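Local coordinates for protein cryptochrome DASH, chloroplastic/mitochondrial (Arabidopsis thaliana, PDB 2J4D) that repairs cyclobutane pyrimidine dimers in single-stranded DNA as an FAD- and folate-binding photolyase, binds DNA without sequence specificity and may serve as a blue-light photoreceptor, at residues A378-K381 / E382-T385; S390-G393 / R394-V397; A413-F416 / E417-L420; L421-P425 / C426-G430. One frame throughout, in Å; residues are numbered along the deposited sequence.

Contact 1. Residues A378-K381 / E382-T385; sequences ANMK and ELST
A378-K381 and E382-T385 are successive turns of helix 374-386, joined by i to i+4 backbone bonds such as S384 N to M380 O, 3.1 Å and close to straight at 168°. In the next step of this ladder K381 O is gripped twice by one residue: T385 N donates to it over 3.0 Å, and T385 OG1 donates over 2.7 Å from the opposite face of the carbonyl plane. The hydroxyl can fold back because OG1 lies beside its own backbone N (chi1 -55°), while CG of K381 passes 3.9 Å from T385 OG1.

On another side of the helix, N379 and E382 run side by side and point the same way, their amide and carboxylate planes only 21° apart. N379 OD1 and E382 OE1, 4.2 Å apart, are too far for a direct bond; a water lies 2.8 Å from N379 OD1 and 2.6 Å from E382 OE1, but with more acceptors than protons in reach it need not serve both. M380 and L383 form the apolar side, with M380 CE 4.1 Å from L383 CD2, both meeting W415.

The chemistry divides the helix surface: the M380-L383 strip packs on helix 409-419, whereas the buried carboxylate is held by Y463 of helix 462-467 and the amide by L375 O of its own helix, and the threonine hydroxyl is spent on its own backbone.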
# COMPACT_ATOMS: atom_id res chain seq x y z
N ALA A 378 -13.27 -17.96 3.87
CA ALA A 378 -13.91 -16.65 3.96
C ALA A 378 -12.87 -15.56 3.69
O ALA A 378 -13.14 -14.59 2.98
CB ALA A 378 -14.53 -16.46 5.35
N ASN A 379 -11.69 -15.70 4.28
CA ASN A 379 -10.64 -14.71 4.07
C ASN A 379 -10.17 -14.67 2.62
O ASN A 379 -10.01 -13.59 2.05
CB ASN A 379 -9.46 -15.00 5.02
CG ASN A 379 -9.61 -14.30 6.36
OD1 ASN A 379 -9.46 -13.08 6.46
ND2 ASN A 379 -9.92 -15.07 7.41
N MET A 380 -9.98 -15.83 2.01
CA MET A 380 -9.52 -15.86 0.62
C MET A 380 -10.59 -15.32 -0.31
O MET A 380 -10.28 -14.72 -1.35
CB MET A 380 -9.13 -17.29 0.22
CG MET A 380 -7.98 -17.87 1.06
SD MET A 380 -6.55 -16.76 1.17
CE MET A 380 -6.02 -16.74 -0.57
N LYS A 381 -11.86 -15.51 0.04
CA LYS A 381 -12.93 -15.00 -0.79
C LYS A 381 -12.99 -13.48 -0.61
O LYS A 381 -13.22 -12.74 -1.57
CB LYS A 381 -14.27 -15.64 -0.39
CG LYS A 381 -15.40 -15.37 -1.39
CD LYS A 381 -16.67 -16.14 -1.03
CE LYS A 381 -16.47 -17.66 -1.06
NZ LYS A 381 -16.15 -18.22 -2.42
N GLU A 382 -12.77 -13.00 0.62
CA GLU A 382 -12.78 -11.56 0.86
C GLU A 382 -11.72 -10.91 -0.03
O GLU A 382 -11.96 -9.90 -0.69
CB GLU A 382 -12.46 -11.24 2.33
CG GLU A 382 -12.48 -9.73 2.61
CD GLU A 382 -12.15 -9.36 4.05
OE1 GLU A 382 -12.13 -10.25 4.92
OE2 GLU A 382 -11.91 -8.16 4.31
N LEU A 383 -10.55 -11.53 -0.06
CA LEU A 383 -9.43 -11.04 -0.85
C LEU A 383 -9.71 -10.95 -2.35
O LEU A 383 -9.51 -9.91 -2.96
CB LEU A 383 -8.21 -11.93 -0.63
CG LEU A 383 -6.99 -11.61 -1.49
CD1 LEU A 383 -6.47 -10.20 -1.15
CD2 LEU A 383 -5.92 -12.65 -1.24
N SER A 384 -10.18 -12.04 -2.96
CA SER A 384 -10.44 -12.02 -4.40
C SER A 384 -11.64 -11.15 -4.78
O SER A 384 -11.74 -10.68 -5.91
CB SER A 384 -10.62 -13.44 -4.94
OG SER A 384 -11.68 -14.10 -4.27
N THR A 385 -12.54 -10.91 -3.83
CA THR A 385 -13.72 -10.09 -4.07
C THR A 385 -13.51 -8.60 -3.85
O THR A 385 -14.07 -7.77 -4.57
CB THR A 385 -14.89 -10.52 -3.14
OG1 THR A 385 -15.13 -11.92 -3.28
CG2 THR A 385 -16.16 -9.73 -3.46
O HOH W 1 -10.34 -10.47 6.73

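Contact 2. Residues S390-G393 / R394-V397; sequences SNRG and RQIV. With FAD (flavin-adenine dinucleotide), chain C.
R394 passes its CG over S390 O at 3.2 Å, the carbonyl that also accepts from R394 N, and then runs extended from CG to NE along the flavin and ribityl chain of FAD. FAD C3' lies over the centre of one face of its guanidinium, 3.9 Å above the plane. NH1 of R394 comes 3.2 Å from FAD C4X, and FAD N5 and S390 O lie in plane at the guanidinium edge. The polar end is fixed by a salt bridge to D422 and by the bond of NE to M389 O, with F388 adding a cation-pi contact. Such a cation near the flavin probably tunes its electrostatics.

S390 is the N-cap of helix 391-404: its OG accepts from G393 N at 3.0 Å. One turn apart, N391 and Q395 set their amides 29° from each other, and the CB of N391 lies 3.4 Å from FAD O2'. Q395 reaches the cofactor with its CG, 3.7 Å from the FAD methyl C8M. In R392, bends at chi2 and chi3 (56° and 44°) bring CD within 3.7 Å of I396 CD1, while NE2 of Q395 stands over the rim of its guanidinium. R392 NH1 is bonded to Q453, and Y457 makes a cation-pi contact with the same group.

This first part of helix 391-404 is wedged between two neighbours: I396 and V397 pack on helix 374-386, and V397 and R394 on F416 of helix 409-419, while N391, R394 and Q395 line the FAD pocket.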
# COMPACT_ATOMS: atom_id res chain seq x y z
N SER A 390 -8.16 -8.57 6.36
CA SER A 390 -7.76 -8.04 7.66
C SER A 390 -6.37 -8.56 7.99
O SER A 390 -5.96 -9.61 7.50
CB SER A 390 -8.72 -8.48 8.77
OG SER A 390 -8.63 -9.88 8.99
N ASN A 391 -5.65 -7.83 8.85
CA ASN A 391 -4.32 -8.25 9.25
C ASN A 391 -4.37 -9.64 9.90
O ASN A 391 -3.52 -10.49 9.66
CB ASN A 391 -3.72 -7.24 10.22
CG ASN A 391 -2.35 -7.67 10.73
OD1 ASN A 391 -1.42 -7.88 9.95
ND2 ASN A 391 -2.23 -7.81 12.05
N ARG A 392 -5.38 -9.86 10.74
CA ARG A 392 -5.55 -11.15 11.42
C ARG A 392 -5.73 -12.25 10.37
O ARG A 392 -5.11 -13.30 10.45
CB ARG A 392 -6.76 -11.08 12.36
CG ARG A 392 -7.17 -12.40 13.01
CD ARG A 392 -6.04 -13.05 13.78
NE ARG A 392 -5.31 -12.07 14.60
CZ ARG A 392 -4.30 -12.39 15.40
NH1 ARG A 392 -3.90 -13.65 15.50
NH2 ARG A 392 -3.67 -11.44 16.09
N GLY A 393 -6.57 -11.99 9.38
CA GLY A 393 -6.80 -12.98 8.33
C GLY A 393 -5.55 -13.31 7.54
O GLY A 393 -5.29 -14.48 7.24
N ARG A 394 -4.77 -12.28 7.20
CA ARG A 394 -3.55 -12.49 6.43
C ARG A 394 -2.56 -13.37 7.19
O ARG A 394 -1.91 -14.23 6.60
CB ARG A 394 -2.88 -11.15 6.10
CG ARG A 394 -3.75 -10.21 5.30
CD ARG A 394 -2.99 -8.94 4.86
NE ARG A 394 -3.91 -7.84 4.62
CZ ARG A 394 -3.65 -6.77 3.86
NH1 ARG A 394 -2.48 -6.66 3.25
NH2 ARG A 394 -4.56 -5.81 3.74
N GLN A 395 -2.44 -13.15 8.49
CA GLN A 395 -1.52 -13.97 9.28
C GLN A 395 -2.00 -15.43 9.29
O GLN A 395 -1.20 -16.36 9.17
CB GLN A 395 -1.44 -13.46 10.72
CG GLN A 395 -0.93 -12.03 10.85
CD GLN A 395 -0.74 -11.64 12.30
OE1 GLN A 395 0.19 -12.10 12.96
NE2 GLN A 395 -1.63 -10.80 12.80
N ILE A 396 -3.30 -15.61 9.44
CA ILE A 396 -3.88 -16.95 9.47
C ILE A 396 -3.74 -17.70 8.15
O ILE A 396 -3.23 -18.83 8.12
CB ILE A 396 -5.38 -16.89 9.88
CG1 ILE A 396 -5.50 -16.31 11.29
CG2 ILE A 396 -5.99 -18.28 9.83
CD1 ILE A 396 -6.92 -16.00 11.71
N VAL A 397 -4.18 -17.09 7.04
CA VAL A 397 -4.08 -17.78 5.75
C VAL A 397 -2.64 -18.05 5.36
O VAL A 397 -2.36 -19.02 4.65
CB VAL A 397 -4.80 -17.01 4.60
CG1 VAL A 397 -6.27 -16.85 4.95
CG2 VAL A 397 -4.16 -15.63 4.36
PA FAD C . -4.22 -0.92 10.66
O1A FAD C . -5.21 0.17 10.69
O2A FAD C . -4.22 -1.95 11.73
O5B FAD C . -2.73 -0.31 10.62
C5B FAD C . -2.51 1.06 10.19
C4B FAD C . -1.38 1.05 9.15
O4B FAD C . -0.22 0.49 9.75
C3B FAD C . -1.64 0.20 7.91
O3B FAD C . -2.47 0.86 6.96
C2B FAD C . -0.25 -0.08 7.45
O2B FAD C . 0.31 0.90 6.60
C1B FAD C . 0.52 -0.25 8.77
N9A FAD C . 0.65 -1.65 9.25
C8A FAD C . -0.14 -2.30 10.17
N7A FAD C . 0.25 -3.55 10.38
C5A FAD C . 1.35 -3.72 9.56
C6A FAD C . 2.20 -4.83 9.33
N6A FAD C . 2.09 -6.00 9.93
N1A FAD C . 3.22 -4.66 8.41
C2A FAD C . 3.37 -3.46 7.76
N3A FAD C . 2.60 -2.36 7.93
C4A FAD C . 1.59 -2.55 8.83
N1 FAD C . 0.40 -4.31 4.40
C2 FAD C . 0.56 -3.49 3.30
O2 FAD C . 0.50 -2.28 3.40
N3 FAD C . 0.80 -4.10 2.06
C4 FAD C . 0.88 -5.47 1.86
O4 FAD C . 1.09 -5.95 0.73
C4X FAD C . 0.71 -6.30 3.00
N5 FAD C . 0.77 -7.70 2.90
C5X FAD C . 0.72 -8.51 4.03
C6 FAD C . 0.90 -9.89 3.94
C7 FAD C . 0.85 -10.74 5.07
C7M FAD C . 1.06 -12.22 4.91
C8 FAD C . 0.59 -10.14 6.36
C8M FAD C . 0.52 -10.97 7.64
C9 FAD C . 0.41 -8.75 6.47
C9A FAD C . 0.46 -7.90 5.32
N10 FAD C . 0.28 -6.49 5.40
C10 FAD C . 0.47 -5.68 4.26
C1' FAD C . 0.28 -5.81 6.73
C2' FAD C . -1.10 -5.58 7.39
O2' FAD C . -1.83 -6.79 7.42
C3' FAD C . -1.88 -4.52 6.62
O3' FAD C . -1.12 -3.30 6.52
C4' FAD C . -3.23 -4.13 7.24
O4' FAD C . -4.10 -5.27 7.30
C5' FAD C . -3.87 -3.04 6.40
O5' FAD C . -5.11 -2.64 6.98
P FAD C . -5.33 -1.42 7.95
O1P FAD C . -4.91 -0.23 7.18
O2P FAD C . -6.75 -1.40 8.40
O3P FAD C . -4.48 -1.69 9.27

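Contact 3. Residues A413-F416 / E417-L420; sequences AEWF and ETCL. With MHF (5,10-methenyl-6,7,8-trihydrofolic acid), chain D.
C419 lifts its sulfur onto the ring of W415, one turn earlier in helix 409-419. Its CB passes 3.6 Å from W415 O, and SG, set opposite the carbonyl carbon and beside the backbone N (chi1 -57°), ends 3.3 Å from W415 CE2. The sulfur stands over the six-membered ring, 28° off the normal and displaced toward the rim: a Cys sulfur-aromatic contact. W415 CG is anti to its backbone N (chi1 -177°), which swings the indole down the helix to receive it.

Next along, F416 and L420 meet obliquely, CD2 to CD1 at 3.7 Å, and both also touch FAD. L420 N closes the last turn on F416 O, 2.9 Å away, before the chain leaves helical geometry. E417 extends the other way to the folate antenna: N8 of MHF donates to E417 OE1 at 3.1 Å and, weakly, to E417 OE2. K89 forms a salt bridge with OE2, and the Y429 hydroxyl is probably hydrogen-bonded to OE1.

One short helix thus serves both cofactors, with apolar F416 and L420 against the flavin side and a carboxylate for the antenna whose negative charge is probably stabilised by the lysine and the folate N-H.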
# COMPACT_ATOMS: atom_id res chain seq x y z
N ALA A 413 2.58 -15.40 -1.43
CA ALA A 413 3.02 -14.01 -1.53
C ALA A 413 2.70 -13.39 -2.89
O ALA A 413 2.29 -12.22 -2.97
CB ALA A 413 4.52 -13.90 -1.23
N GLU A 414 2.87 -14.17 -3.96
CA GLU A 414 2.58 -13.66 -5.30
C GLU A 414 1.09 -13.50 -5.55
O GLU A 414 0.66 -12.61 -6.30
CB GLU A 414 3.21 -14.56 -6.39
CG GLU A 414 4.73 -14.30 -6.54
CD GLU A 414 5.36 -14.95 -7.76
OE1 GLU A 414 4.64 -15.46 -8.64
OE2 GLU A 414 6.61 -14.92 -7.85
N TRP A 415 0.28 -14.35 -4.91
CA TRP A 415 -1.16 -14.24 -5.07
C TRP A 415 -1.62 -12.97 -4.35
O TRP A 415 -2.52 -12.27 -4.82
CB TRP A 415 -1.89 -15.46 -4.50
CG TRP A 415 -3.38 -15.37 -4.74
CD1 TRP A 415 -4.36 -15.35 -3.79
CD2 TRP A 415 -4.04 -15.25 -6.01
NE1 TRP A 415 -5.60 -15.21 -4.39
CE2 TRP A 415 -5.43 -15.15 -5.75
CE3 TRP A 415 -3.59 -15.21 -7.34
CZ2 TRP A 415 -6.38 -15.01 -6.77
CZ3 TRP A 415 -4.54 -15.07 -8.36
CH2 TRP A 415 -5.91 -14.97 -8.06
N PHE A 416 -1.01 -12.67 -3.20
CA PHE A 416 -1.35 -11.46 -2.47
C PHE A 416 -0.90 -10.28 -3.35
O PHE A 416 -1.58 -9.26 -3.46
CB PHE A 416 -0.61 -11.42 -1.12
CG PHE A 416 -1.40 -11.97 0.04
CD1 PHE A 416 -2.25 -13.06 -0.12
CD2 PHE A 416 -1.25 -11.42 1.32
CE1 PHE A 416 -2.94 -13.61 0.97
CE2 PHE A 416 -1.93 -11.96 2.42
CZ PHE A 416 -2.78 -13.06 2.24
N GLU A 417 0.24 -10.44 -4.02
CA GLU A 417 0.74 -9.39 -4.90
C GLU A 417 -0.26 -9.09 -6.02
O GLU A 417 -0.48 -7.94 -6.40
CB GLU A 417 2.10 -9.77 -5.50
CG GLU A 417 2.56 -8.77 -6.58
CD GLU A 417 4.03 -8.90 -6.96
OE1 GLU A 417 4.69 -9.87 -6.52
OE2 GLU A 417 4.51 -8.01 -7.69
N THR A 418 -0.89 -10.13 -6.54
CA THR A 418 -1.87 -9.93 -7.59
C THR A 418 -3.13 -9.23 -7.07
O THR A 418 -3.61 -8.27 -7.68
CB THR A 418 -2.34 -11.28 -8.19
OG1 THR A 418 -1.25 -11.93 -8.85
CG2 THR A 418 -3.46 -11.05 -9.18
N CYS A 419 -3.63 -9.70 -5.94
CA CYS A 419 -4.89 -9.22 -5.37
C CYS A 419 -5.01 -7.99 -4.49
O CYS A 419 -6.01 -7.27 -4.58
CB CYS A 419 -5.58 -10.37 -4.62
SG CYS A 419 -5.91 -11.85 -5.58
N LEU A 420 -4.02 -7.74 -3.64
CA LEU A 420 -4.08 -6.63 -2.69
C LEU A 420 -4.07 -5.21 -3.22
O LEU A 420 -3.16 -4.82 -3.94
CB LEU A 420 -2.95 -6.75 -1.67
CG LEU A 420 -3.04 -7.90 -0.68
CD1 LEU A 420 -1.73 -8.00 0.10
CD2 LEU A 420 -4.22 -7.67 0.26
N1 MHF D . 7.35 -6.24 -6.55
C2 MHF D . 7.93 -5.00 -6.56
NA2 MHF D . 7.15 -3.89 -6.41
N3 MHF D . 9.26 -4.85 -6.72
C4 MHF D . 10.08 -5.93 -6.90
O4 MHF D . 11.29 -5.77 -7.06
C4A MHF D . 9.50 -7.24 -6.91
N5 MHF D . 10.25 -8.42 -7.14
C6 MHF D . 9.58 -9.73 -7.49
C7 MHF D . 8.39 -9.89 -6.52
N8 MHF D . 7.54 -8.66 -6.71
C8A MHF D . 8.11 -7.38 -6.72
C9 MHF D . 10.68 -10.82 -7.39
N10 MHF D . 11.84 -10.06 -6.84
C11 MHF D . 11.68 -8.68 -7.30
C12 MHF D . 15.73 -11.63 -7.81
C13 MHF D . 14.71 -12.45 -7.24
C14 MHF D . 13.44 -11.94 -6.96
C15 MHF D . 13.14 -10.58 -7.23
C16 MHF D . 14.16 -9.74 -7.82
C17 MHF D . 15.44 -10.26 -8.11
C MHF D . 17.08 -12.20 -8.04
O MHF D . 17.28 -13.37 -7.75
N MHF D . 18.08 -11.45 -8.56
CA MHF D . 19.41 -12.04 -8.75
CB MHF D . 20.14 -11.35 -9.90
CG MHF D . 19.43 -11.44 -11.23
CD MHF D . 19.20 -12.87 -11.65
OE1 MHF D . 20.19 -13.56 -11.99
OE2 MHF D . 18.03 -13.32 -11.63
CT MHF D . 20.23 -11.91 -7.47
O1 MHF D . 19.83 -11.12 -6.58
O2 MHF D . 21.27 -12.59 -7.36

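Contact 4. Residues L421-P425 / C426-G430; sequences LDYDP and CSNYG. With FAD (flavin-adenine dinucleotide), chain C.
The rings of Y423 and Y429 meet at their edges, with Y429 CE2 3.4 Å from Y423 OH near the planes of both. One face of the Y423 ring takes P425 N, offset toward the rim; one face of Y429 takes ND2 of N428, likewise off centre. P425 O lies in plane at the Y429 edge and accepts from Y429 N. The N428 amide stands 76° to the Y423 ring, its CB 3.7 Å from Y423 CE1, and its ND2 is bonded to A413 O. Y423 OH makes a weak hydrogen bond to N1 of the folate.

D424 is the N-cap of helix 425-436. Its CG lies anti to the backbone N (chi1 179°), which carries OD2 over the first turn, where S427 N donates to it at 3.1 Å from above the carboxylate plane and C426 N adds a weak bond. D424 O accepts from N428 N at 2.7 Å. The same loop grips the flavin: FAD N3 donates to D422 O (2.8 Å), and D424 N to FAD O4 (3.3 Å).

Following helix 409-419 and opening helix 425-436, the segment runs between the two cofactors. Y429 packs on A413 and E414, C426 touches helix 317-339, and Y423 rests on R94 of helix 92-111.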
# COMPACT_ATOMS: atom_id res chain seq x y z
N LEU A 421 -5.08 -4.43 -2.83
CA LEU A 421 -5.11 -3.03 -3.22
C LEU A 421 -3.90 -2.36 -2.58
O LEU A 421 -3.28 -1.48 -3.18
CB LEU A 421 -6.37 -2.33 -2.68
CG LEU A 421 -7.73 -2.86 -3.15
CD1 LEU A 421 -8.81 -1.94 -2.63
CD2 LEU A 421 -7.77 -2.91 -4.66
N ASP A 422 -3.55 -2.78 -1.37
CA ASP A 422 -2.42 -2.20 -0.66
C ASP A 422 -1.10 -2.89 -0.89
O ASP A 422 -0.14 -2.68 -0.14
CB ASP A 422 -2.69 -2.13 0.86
CG ASP A 422 -2.96 -3.50 1.49
OD1 ASP A 422 -2.37 -4.52 1.04
OD2 ASP A 422 -3.74 -3.55 2.46
N TYR A 423 -1.01 -3.70 -1.94
CA TYR A 423 0.23 -4.40 -2.20
C TYR A 423 1.42 -3.47 -2.17
O TYR A 423 1.43 -2.45 -2.86
CB TYR A 423 0.22 -5.11 -3.54
CG TYR A 423 1.60 -5.61 -3.90
CD1 TYR A 423 2.21 -6.61 -3.14
CD2 TYR A 423 2.32 -5.05 -4.96
CE1 TYR A 423 3.51 -7.04 -3.43
CE2 TYR A 423 3.62 -5.48 -5.26
CZ TYR A 423 4.20 -6.48 -4.49
OH TYR A 423 5.48 -6.91 -4.77
N ASP A 424 2.41 -3.86 -1.39
CA ASP A 424 3.66 -3.13 -1.21
C ASP A 424 4.70 -4.25 -1.12
O ASP A 424 4.59 -5.14 -0.28
CB ASP A 424 3.59 -2.33 0.10
CG ASP A 424 4.85 -1.55 0.38
OD1 ASP A 424 4.78 -0.31 0.38
OD2 ASP A 424 5.91 -2.19 0.59
N PRO A 425 5.73 -4.23 -1.99
CA PRO A 425 6.70 -5.32 -1.88
C PRO A 425 7.35 -5.49 -0.52
O PRO A 425 7.51 -6.61 -0.04
CB PRO A 425 7.72 -5.00 -2.98
CG PRO A 425 7.62 -3.50 -3.12
CD PRO A 425 6.12 -3.27 -3.03
N CYS A 426 7.71 -4.37 0.10
CA CYS A 426 8.37 -4.40 1.40
C CYS A 426 7.49 -5.03 2.47
O CYS A 426 7.90 -5.94 3.18
CB CYS A 426 8.74 -2.98 1.83
SG CYS A 426 9.66 -2.04 0.58
N SER A 427 6.26 -4.53 2.56
CA SER A 427 5.32 -5.04 3.56
C SER A 427 4.80 -6.43 3.23
O SER A 427 4.69 -7.27 4.11
CB SER A 427 4.14 -4.08 3.70
OG SER A 427 4.52 -2.88 4.35
N ASN A 428 4.49 -6.69 1.96
CA ASN A 428 3.95 -8.00 1.60
C ASN A 428 4.96 -9.12 1.81
O ASN A 428 4.71 -10.06 2.56
CB ASN A 428 3.49 -8.02 0.15
CG ASN A 428 2.71 -9.29 -0.19
OD1 ASN A 428 1.72 -9.59 0.45
ND2 ASN A 428 3.17 -10.02 -1.20
N TYR A 429 6.08 -9.02 1.12
CA TYR A 429 7.10 -10.05 1.26
C TYR A 429 7.71 -10.04 2.65
O TYR A 429 8.11 -11.08 3.17
CB TYR A 429 8.14 -9.87 0.16
CG TYR A 429 7.58 -10.29 -1.18
CD1 TYR A 429 7.63 -11.63 -1.60
CD2 TYR A 429 6.92 -9.36 -2.01
CE1 TYR A 429 7.05 -12.04 -2.80
CE2 TYR A 429 6.33 -9.77 -3.22
CZ TYR A 429 6.40 -11.11 -3.60
OH TYR A 429 5.81 -11.53 -4.77
N GLY A 430 7.76 -8.86 3.27
CA GLY A 430 8.30 -8.76 4.61
C GLY A 430 7.44 -9.59 5.55
O GLY A 430 7.94 -10.47 6.26
PA FAD C . -4.22 -0.92 10.66
O1A FAD C . -5.21 0.17 10.69
O2A FAD C . -4.22 -1.95 11.73
O5B FAD C . -2.73 -0.31 10.62
C5B FAD C . -2.51 1.06 10.19
C4B FAD C . -1.38 1.05 9.15
O4B FAD C . -0.22 0.49 9.75
C3B FAD C . -1.64 0.20 7.91
O3B FAD C . -2.47 0.86 6.96
C2B FAD C . -0.25 -0.08 7.45
O2B FAD C . 0.31 0.90 6.60
C1B FAD C . 0.52 -0.25 8.77
N9A FAD C . 0.65 -1.65 9.25
C8A FAD C . -0.14 -2.30 10.17
N7A FAD C . 0.25 -3.55 10.38
C5A FAD C . 1.35 -3.72 9.56
C6A FAD C . 2.20 -4.83 9.33
N6A FAD C . 2.09 -6.00 9.93
N1A FAD C . 3.22 -4.66 8.41
C2A FAD C . 3.37 -3.46 7.76
N3A FAD C . 2.60 -2.36 7.93
C4A FAD C . 1.59 -2.55 8.83
N1 FAD C . 0.40 -4.31 4.40
C2 FAD C . 0.56 -3.49 3.30
O2 FAD C . 0.50 -2.28 3.40
N3 FAD C . 0.80 -4.10 2.06
C4 FAD C . 0.88 -5.47 1.86
O4 FAD C . 1.09 -5.95 0.73
C4X FAD C . 0.71 -6.30 3.00
N5 FAD C . 0.77 -7.70 2.90
C5X FAD C . 0.72 -8.51 4.03
C6 FAD C . 0.90 -9.89 3.94
C7 FAD C . 0.85 -10.74 5.07
C7M FAD C . 1.06 -12.22 4.91
C8 FAD C . 0.59 -10.14 6.36
C8M FAD C . 0.52 -10.97 7.64
C9 FAD C . 0.41 -8.75 6.47
C9A FAD C . 0.46 -7.90 5.32
N10 FAD C . 0.28 -6.49 5.40
C10 FAD C . 0.47 -5.68 4.26
C1' FAD C . 0.28 -5.81 6.73
C2' FAD C . -1.10 -5.58 7.39
O2' FAD C . -1.83 -6.79 7.42
C3' FAD C . -1.88 -4.52 6.62
O3' FAD C . -1.12 -3.30 6.52
C4' FAD C . -3.23 -4.13 7.24
O4' FAD C . -4.10 -5.27 7.30
C5' FAD C . -3.87 -3.04 6.40
O5' FAD C . -5.11 -2.64 6.98
P FAD C . -5.33 -1.42 7.95
O1P FAD C . -4.91 -0.23 7.18
O2P FAD C . -6.75 -1.40 8.40
O3P FAD C . -4.48 -1.69 9.27

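From the N terminus the contacts follow in series, none enclosing or crossing another, and each is a local one that closes no long loop. Contact 1 lies in helix 374-386 and contact 2 begins helix 391-404, where N379 and M380 meet V397. Contact 3 ends helix 409-419 and brings L383 and M380 together with R394 and V397 through its F416, W415 and L420. Contact 4 turns into helix 425-436; N428 ND2 and A413 O probably bond it to helix 409-419, and a salt bridge joins it to contact 2. Contacts 2, 3 and 4 all touch FAD, and 3 and 4 also the folate; contact 1 does not touch contact 4, their centres lying about 17 Å apart.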